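Local coordinates for protein o-succinylbenzoate synthase (Synechococcus elongatus, PDB 2OZT) that converts 2-succinyl-6-hydroxy-2,4-cyclohexadiene-1-carboxylate to 2-succinylbenzoate, a dehydration on the way to phylloquinone that requires a divalent metal cation, at residues A[206-209]-A[210-214]; A[218-221]-A[222-225]; A[230-233]-A[234-238]. One frame throughout, in Å; residues are numbered along the deposited sequence.

Interaction 1: A[206-209]-A[210-214]; sequences ALLS and LAQTV
L208 and Q212 meet one turn apart on helix 204-213, the helix of the beta-alpha-beta unit that joins strands 192-196 and 218-220 in the barrel domain of this enolase-superfamily enzyme. Three backbone bonds run through the turn. L210 N donates to A206 O at 2.8 Å, A211 N to L207 O at 3.0 Å, and Q212 N to L208 O, the last less straight than the other two. L208 and Q212 are in van der Waals contact, a leucine branch against a polar amide. With CG anti to its backbone N (chi1 -178°), L208 runs beside its own carbonyl, and its CG and CD1 both lie 3.6 Å from Q212 NE2, where the amide of the extended glutamine crosses the leucine at a slant. Other faces of the helix turn inward: L207 and L210 are buried, L207 against L220 and L210 against I218 and helix 174-187, whereas Q212 and T213 are on the exposed side. A hydroxyl bond follows at T213, which holds OG1 between its backbone N and carbonyl carbon (chi1 56°), folding the hydroxyl back along the helix. There T213 OG1 donates to S209 O at 2.8 Å, approaching that carbonyl at a C=O...O angle of 134°, tilted from its plane.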
loop_
_atom_site.group_PDB
_atom_site.type_symbol
_atom_site.label_atom_id
_atom_site.label_comp_id
_atom_site.label_asym_id
_atom_site.label_seq_id
_atom_site.Cartn_x
_atom_site.Cartn_y
_atom_site.Cartn_z
ATOM N N ALA A 206 -8.299 -14.846 -15.980
ATOM C CA ALA A 206 -8.430 -15.936 -15.024
ATOM C C ALA A 206 -8.640 -15.408 -13.586
ATOM O O ALA A 206 -9.364 -16.001 -12.791
ATOM C CB ALA A 206 -7.224 -16.858 -15.111
ATOM N N LEU A 207 -8.031 -14.264 -13.280
ATOM C CA LEU A 207 -8.202 -13.703 -11.942
ATOM C C LEU A 207 -9.661 -13.333 -11.749
ATOM O O LEU A 207 -10.247 -13.607 -10.717
ATOM C CB LEU A 207 -7.393 -12.403 -11.817
ATOM C CG LEU A 207 -5.939 -12.466 -11.360
ATOM C CD1 LEU A 207 -5.306 -11.120 -11.530
ATOM C CD2 LEU A 207 -5.891 -12.909 -9.896
ATOM N N LEU A 208 -10.229 -12.700 -12.781
ATOM C CA LEU A 208 -11.635 -12.317 -12.723
ATOM C C LEU A 208 -12.570 -13.529 -12.607
ATOM O O LEU A 208 -13.450 -13.592 -11.745
ATOM C CB LEU A 208 -11.973 -11.433 -13.918
ATOM C CG LEU A 208 -13.403 -10.898 -13.982
ATOM C CD1 LEU A 208 -13.729 -9.960 -12.784
ATOM C CD2 LEU A 208 -13.624 -10.174 -15.336
ATOM N N SER A 209 -12.328 -14.543 -13.457
ATOM C CA SER A 209 -13.140 -15.751 -13.428
ATOM C C SER A 209 -13.053 -16.488 -12.082
ATOM O O SER A 209 -14.055 -16.911 -11.531
ATOM C CB SER A 209 -12.731 -16.707 -14.557
ATOM O OG SER A 209 -13.559 -17.844 -14.471
ATOM N N LEU A 210 -11.837 -16.581 -11.526
ATOM C CA LEU A 210 -11.698 -17.157 -10.194
ATOM C C LEU A 210 -12.516 -16.359 -9.170
ATOM O O LEU A 210 -13.255 -16.922 -8.387
ATOM C CB LEU A 210 -10.227 -17.174 -9.749
ATOM C CG LEU A 210 -9.337 -18.279 -10.325
ATOM C CD1 LEU A 210 -7.880 -17.985 -9.959
ATOM C CD2 LEU A 210 -9.804 -19.663 -9.825
ATOM N N ALA A 211 -12.363 -15.036 -9.155
ATOM C CA ALA A 211 -13.100 -14.302 -8.143
ATOM C C ALA A 211 -14.603 -14.499 -8.248
ATOM O O ALA A 211 -15.305 -14.469 -7.249
ATOM C CB ALA A 211 -12.779 -12.859 -8.258
ATOM N N GLN A 212 -15.074 -14.630 -9.491
ATOM C CA GLN A 212 -16.509 -14.794 -9.751
ATOM C C GLN A 212 -17.039 -16.203 -9.441
ATOM O O GLN A 212 -18.244 -16.413 -9.427
ATOM C CB GLN A 212 -16.805 -14.457 -11.218
ATOM C CG GLN A 212 -16.607 -12.956 -11.520
ATOM C CD GLN A 212 -16.574 -12.660 -13.028
ATOM O OE1 GLN A 212 -16.183 -13.506 -13.833
ATOM N NE2 GLN A 212 -16.921 -11.454 -13.393
ATOM N N THR A 213 -16.148 -17.136 -9.148
ATOM C CA THR A 213 -16.618 -18.517 -9.003
ATOM C C THR A 213 -16.225 -19.207 -7.709
ATOM O O THR A 213 -16.927 -20.126 -7.262
ATOM C CB THR A 213 -16.111 -19.393 -10.151
ATOM O OG1 THR A 213 -14.686 -19.320 -10.229
ATOM C CG2 THR A 213 -16.697 -18.938 -11.473
ATOM N N VAL A 214 -15.124 -18.800 -7.094
ATOM C CA VAL A 214 -14.683 -19.495 -5.877
ATOM C C VAL A 214 -15.285 -18.912 -4.609
ATOM O O VAL A 214 -15.700 -17.750 -4.609
ATOM C CB VAL A 214 -13.141 -19.540 -5.748
ATOM C CG1 VAL A 214 -12.516 -20.107 -7.017
ATOM C CG2 VAL A 214 -12.568 -18.107 -5.521
#

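Interaction 2: A[218-221]-A[222-225]; sequences IALD and ESVV. With NA (sodium ion), chain D.
Two carboxylates from consecutive residues, D221 and E222, bind the same sodium ion just where strand 218-220 gives way to a turn. D221 OD2 and E222 OE1 each lie 2.7 Å from the metal, D167 adds a third ligand, and the two carboxylate planes stand 60° apart. E222 reaches the ion because its chain bends at chi2 (87°), bringing OE1 back beside D221 OD2, 3.6 Å away; the cation probably offsets the repulsion between them. The remaining oxygens are also held: D221 OD1 forms a salt bridge with K245, the predicted proton acceptor, and E222 OE2 is hydrogen-bonded to N169 ND2. D221 is also an established magnesium ligand. D221 and E222 open a type I beta turn that runs to V224, closed by V224 N donating to D221 O at 2.9 Å from above the carbonyl plane. At the turn's end, V224 CG2 packs 3.8 Å from L220 CB, the two side chains crossing at about a right angle, and V224 also touches V230 and W233 of helix 227-235. With an alanine here both methyls are gone, and a gap is likely to open between L220 and W233. L220 and S223 pack on L207 of helix 204-213, and L220 pairs through its backbone with strand 241-244.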
loop_
_atom_site.group_PDB
_atom_site.type_symbol
_atom_site.label_atom_id
_atom_site.label_comp_id
_atom_site.label_asym_id
_atom_site.label_seq_id
_atom_site.Cartn_x
_atom_site.Cartn_y
_atom_site.Cartn_z
ATOM N N ILE A 218 -10.975 -12.792 -2.928
ATOM C CA ILE A 218 -9.669 -12.528 -3.532
ATOM C C ILE A 218 -9.406 -11.023 -3.469
ATOM O O ILE A 218 -10.335 -10.215 -3.632
ATOM C CB ILE A 218 -9.621 -13.036 -4.999
ATOM C CG1 ILE A 218 -9.937 -14.534 -5.013
ATOM C CG2 ILE A 218 -8.265 -12.771 -5.634
ATOM C CD1 ILE A 218 -9.883 -15.138 -6.426
ATOM N N ALA A 219 -8.156 -10.663 -3.207
ATOM C CA ALA A 219 -7.741 -9.259 -3.219
ATOM C C ALA A 219 -6.740 -9.009 -4.324
ATOM O O ALA A 219 -5.815 -9.781 -4.539
ATOM C CB ALA A 219 -7.092 -8.927 -1.893
ATOM N N LEU A 220 -6.852 -7.865 -4.989
ATOM C CA LEU A 220 -5.837 -7.437 -5.952
ATOM C C LEU A 220 -4.833 -6.518 -5.297
ATOM O O LEU A 220 -5.203 -5.692 -4.453
ATOM C CB LEU A 220 -6.502 -6.637 -7.087
ATOM C CG LEU A 220 -7.509 -7.472 -7.883
ATOM C CD1 LEU A 220 -8.217 -6.531 -8.821
ATOM C CD2 LEU A 220 -6.874 -8.633 -8.659
ATOM N N ASP A 221 -3.568 -6.686 -5.677
ATOM C CA ASP A 221 -2.486 -5.882 -5.067
ATOM C C ASP A 221 -1.582 -5.437 -6.201
ATOM O O ASP A 221 -1.675 -4.290 -6.637
ATOM C CB ASP A 221 -1.771 -6.716 -3.992
ATOM C CG ASP A 221 -0.644 -5.979 -3.303
ATOM O OD1 ASP A 221 -0.618 -4.718 -3.280
ATOM O OD2 ASP A 221 0.259 -6.654 -2.745
ATOM N N GLU A 222 -0.714 -6.313 -6.693
ATOM C CA GLU A 222 0.124 -5.975 -7.837
ATOM C C GLU A 222 -0.706 -5.509 -9.016
ATOM O O GLU A 222 -0.246 -4.663 -9.812
ATOM C CB GLU A 222 0.974 -7.197 -8.227
ATOM C CG GLU A 222 2.144 -7.524 -7.257
ATOM C CD GLU A 222 1.815 -8.413 -6.059
ATOM O OE1 GLU A 222 0.627 -8.616 -5.740
ATOM O OE2 GLU A 222 2.787 -8.891 -5.373
ATOM N N SER A 223 -1.947 -5.991 -9.117
ATOM C CA SER A 223 -2.815 -5.583 -10.211
ATOM C C SER A 223 -3.348 -4.161 -10.111
ATOM O O SER A 223 -3.839 -3.622 -11.133
ATOM C CB SER A 223 -4.024 -6.526 -10.328
ATOM O OG SER A 223 -3.669 -7.793 -10.900
ATOM N N VAL A 224 -3.331 -3.601 -8.893
ATOM C CA VAL A 224 -3.917 -2.274 -8.677
ATOM C C VAL A 224 -2.939 -1.304 -8.019
ATOM O O VAL A 224 -2.834 -1.227 -6.810
ATOM C CB VAL A 224 -5.296 -2.307 -7.957
ATOM C CG1 VAL A 224 -6.379 -2.914 -8.894
ATOM C CG2 VAL A 224 -5.264 -3.091 -6.640
ATOM N N VAL A 225 -2.211 -0.592 -8.851
ATOM C CA VAL A 225 -1.261 0.417 -8.378
ATOM C C VAL A 225 -1.880 1.820 -8.523
ATOM O O VAL A 225 -2.036 2.569 -7.541
ATOM C CB VAL A 225 0.064 0.272 -9.141
ATOM C CG1 VAL A 225 1.058 1.395 -8.740
ATOM C CG2 VAL A 225 0.662 -1.143 -8.882
HETATM NA NA NA D . 0.218 -9.356 -3.193
#

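Interaction 3: A[230-233]-A[234-238]; sequences VQRW and VDRGW
Over one face of the W233 indole lies the arm of R236, three residues on, at the C-terminal end of helix 227-235, the helix between strands 218-220 and 241-244 in a beta-alpha-beta unit of the barrel. R236 CD makes a CH-pi contact 4.2 Å from the centroid of the W233 six-membered ring, and R236 CZ a cation-pi contact at 4.8 Å, close to the ring normal. The guanidinium nevertheless stands nearly upright on the indole, with planes 82° apart: NH1 points down toward the rim, and W233 CE2 lies at the guanidinium edge, in its plane. R232 covers one guanidinium face, its CG 3.8 Å above the centre; the two arginines run side by side while their charged atoms stay apart. R236 also makes a cation-pi contact with W204 of helix 204-213. W238 meets W233 obliquely, with W233 CZ3 3.6 Å from W238 CE3 and the six-membered rings at 74°. W238 swings its indole away from its own backbone N, which lays it beside W233, and its NE1 is hydrogen-bonded to F241 O. Along the helix, V234 N and D235 N donate to V230 O and Q231 O respectively. A Schellman motif ends it: G237, with positive phi, donates from N to V234 O at 2.9 Å, and W238 N donates to W233 O at 3.0 Å, with an N-H...O angle of 160°.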
loop_
_atom_site.group_PDB
_atom_site.type_symbol
_atom_site.label_atom_id
_atom_site.label_comp_id
_atom_site.label_asym_id
_atom_site.label_seq_id
_atom_site.Cartn_x
_atom_site.Cartn_y
_atom_site.Cartn_z
ATOM N N VAL A 230 -7.351 0.709 -10.800
ATOM C CA VAL A 230 -8.521 0.491 -9.938
ATOM C C VAL A 230 -9.814 0.664 -10.723
ATOM O O VAL A 230 -10.721 -0.176 -10.653
ATOM C CB VAL A 230 -8.512 1.396 -8.683
ATOM C CG1 VAL A 230 -9.776 1.210 -7.837
ATOM C CG2 VAL A 230 -7.244 1.104 -7.809
ATOM N N GLN A 231 -9.899 1.775 -11.467
ATOM C CA GLN A 231 -11.114 2.015 -12.254
ATOM C C GLN A 231 -11.352 0.893 -13.266
ATOM O O GLN A 231 -12.503 0.473 -13.444
ATOM C CB GLN A 231 -11.026 3.371 -12.959
ATOM C CG GLN A 231 -12.270 3.652 -13.804
ATOM C CD GLN A 231 -12.252 4.977 -14.458
ATOM O OE1 GLN A 231 -12.507 5.996 -13.810
ATOM N NE2 GLN A 231 -12.003 4.990 -15.768
ATOM N N ARG A 232 -10.297 0.441 -13.954
ATOM C CA ARG A 232 -10.463 -0.690 -14.904
ATOM C C ARG A 232 -11.091 -1.940 -14.241
ATOM O O ARG A 232 -11.990 -2.616 -14.803
ATOM C CB ARG A 232 -9.123 -1.022 -15.558
ATOM C CG ARG A 232 -9.148 -2.193 -16.532
ATOM C CD ARG A 232 -7.777 -2.327 -17.242
ATOM N NE ARG A 232 -7.494 -1.138 -18.070
ATOM C CZ ARG A 232 -6.558 -0.220 -17.821
ATOM N NH1 ARG A 232 -5.740 -0.347 -16.784
ATOM N NH2 ARG A 232 -6.421 0.833 -18.633
ATOM N N TRP A 233 -10.659 -2.235 -13.012
ATOM C CA TRP A 233 -11.164 -3.427 -12.316
ATOM C C TRP A 233 -12.579 -3.230 -11.782
ATOM O O TRP A 233 -13.388 -4.149 -11.771
ATOM C CB TRP A 233 -10.185 -3.813 -11.227
ATOM C CG TRP A 233 -9.043 -4.627 -11.784
ATOM C CD1 TRP A 233 -7.750 -4.237 -12.011
ATOM C CD2 TRP A 233 -9.133 -5.984 -12.215
ATOM N NE1 TRP A 233 -7.015 -5.292 -12.525
ATOM C CE2 TRP A 233 -7.847 -6.373 -12.647
ATOM C CE3 TRP A 233 -10.175 -6.921 -12.236
ATOM C CZ2 TRP A 233 -7.574 -7.650 -13.118
ATOM C CZ3 TRP A 233 -9.905 -8.201 -12.678
ATOM C CH2 TRP A 233 -8.622 -8.558 -13.124
ATOM N N VAL A 234 -12.901 -2.012 -11.360
ATOM C CA VAL A 234 -14.286 -1.724 -10.994
ATOM C C VAL A 234 -15.187 -1.938 -12.209
ATOM O O VAL A 234 -16.278 -2.491 -12.089
ATOM C CB VAL A 234 -14.407 -0.267 -10.535
ATOM C CG1 VAL A 234 -15.841 0.148 -10.405
ATOM C CG2 VAL A 234 -13.663 -0.074 -9.171
ATOM N N ASP A 235 -14.743 -1.439 -13.353
ATOM C CA ASP A 235 -15.616 -1.488 -14.543
ATOM C C ASP A 235 -15.709 -2.916 -15.066
ATOM O O ASP A 235 -16.663 -3.240 -15.798
ATOM C CB ASP A 235 -15.150 -0.483 -15.620
ATOM C CG ASP A 235 -15.338 0.970 -15.195
ATOM O OD1 ASP A 235 -16.137 1.252 -14.279
ATOM O OD2 ASP A 235 -14.688 1.837 -15.808
ATOM N N ARG A 236 -14.733 -3.757 -14.721
ATOM C CA ARG A 236 -14.820 -5.199 -14.990
ATOM C C ARG A 236 -15.736 -5.933 -14.016
ATOM O O ARG A 236 -15.938 -7.151 -14.146
ATOM C CB ARG A 236 -13.427 -5.844 -14.902
ATOM C CG ARG A 236 -12.607 -5.653 -16.156
ATOM C CD ARG A 236 -11.125 -6.028 -15.937
ATOM N NE ARG A 236 -10.382 -5.875 -17.182
ATOM C CZ ARG A 236 -9.064 -5.907 -17.295
ATOM N NH1 ARG A 236 -8.283 -6.095 -16.226
ATOM N NH2 ARG A 236 -8.521 -5.767 -18.495
ATOM N N GLY A 237 -16.260 -5.253 -13.010
ATOM C CA GLY A 237 -17.087 -5.920 -12.016
ATOM C C GLY A 237 -16.313 -6.735 -11.003
ATOM O O GLY A 237 -16.804 -7.746 -10.520
ATOM N N TRP A 238 -15.107 -6.292 -10.648
ATOM C CA TRP A 238 -14.331 -7.045 -9.650
ATOM C C TRP A 238 -15.146 -7.188 -8.381
ATOM O O TRP A 238 -15.567 -6.190 -7.828
ATOM C CB TRP A 238 -13.041 -6.317 -9.346
ATOM C CG TRP A 238 -12.181 -7.037 -8.326
ATOM C CD1 TRP A 238 -11.882 -6.607 -7.057
ATOM C CD2 TRP A 238 -11.516 -8.282 -8.503
ATOM N NE1 TRP A 238 -11.053 -7.509 -6.432
ATOM C CE2 TRP A 238 -10.842 -8.567 -7.297
ATOM C CE3 TRP A 238 -11.427 -9.199 -9.562
ATOM C CZ2 TRP A 238 -10.056 -9.723 -7.126
ATOM C CZ3 TRP A 238 -10.667 -10.373 -9.381
ATOM C CH2 TRP A 238 -9.960 -10.607 -8.182
#

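The three contacts follow in series through one part of the barrel, and their chemistry shifts with depth. Interaction 2 is buried and lies at a strand end, where charged groups gather around a metal. Interactions 1 and 3 are partly buried turns on the two helices flanking strand 218-220, each with an inner apolar face and an outer polar one. Interaction 1 adds a threonine hydroxyl bond to its backbone ladder; interaction 3 adds a Schellman motif and aromatic packing. W238 joins all three, its CZ3 3.5 Å from A211 CB and its CZ2 3.5 Å from L220 CG. L207 likewise reaches interaction 2, its CD1 4.1 Å from L220 CD2.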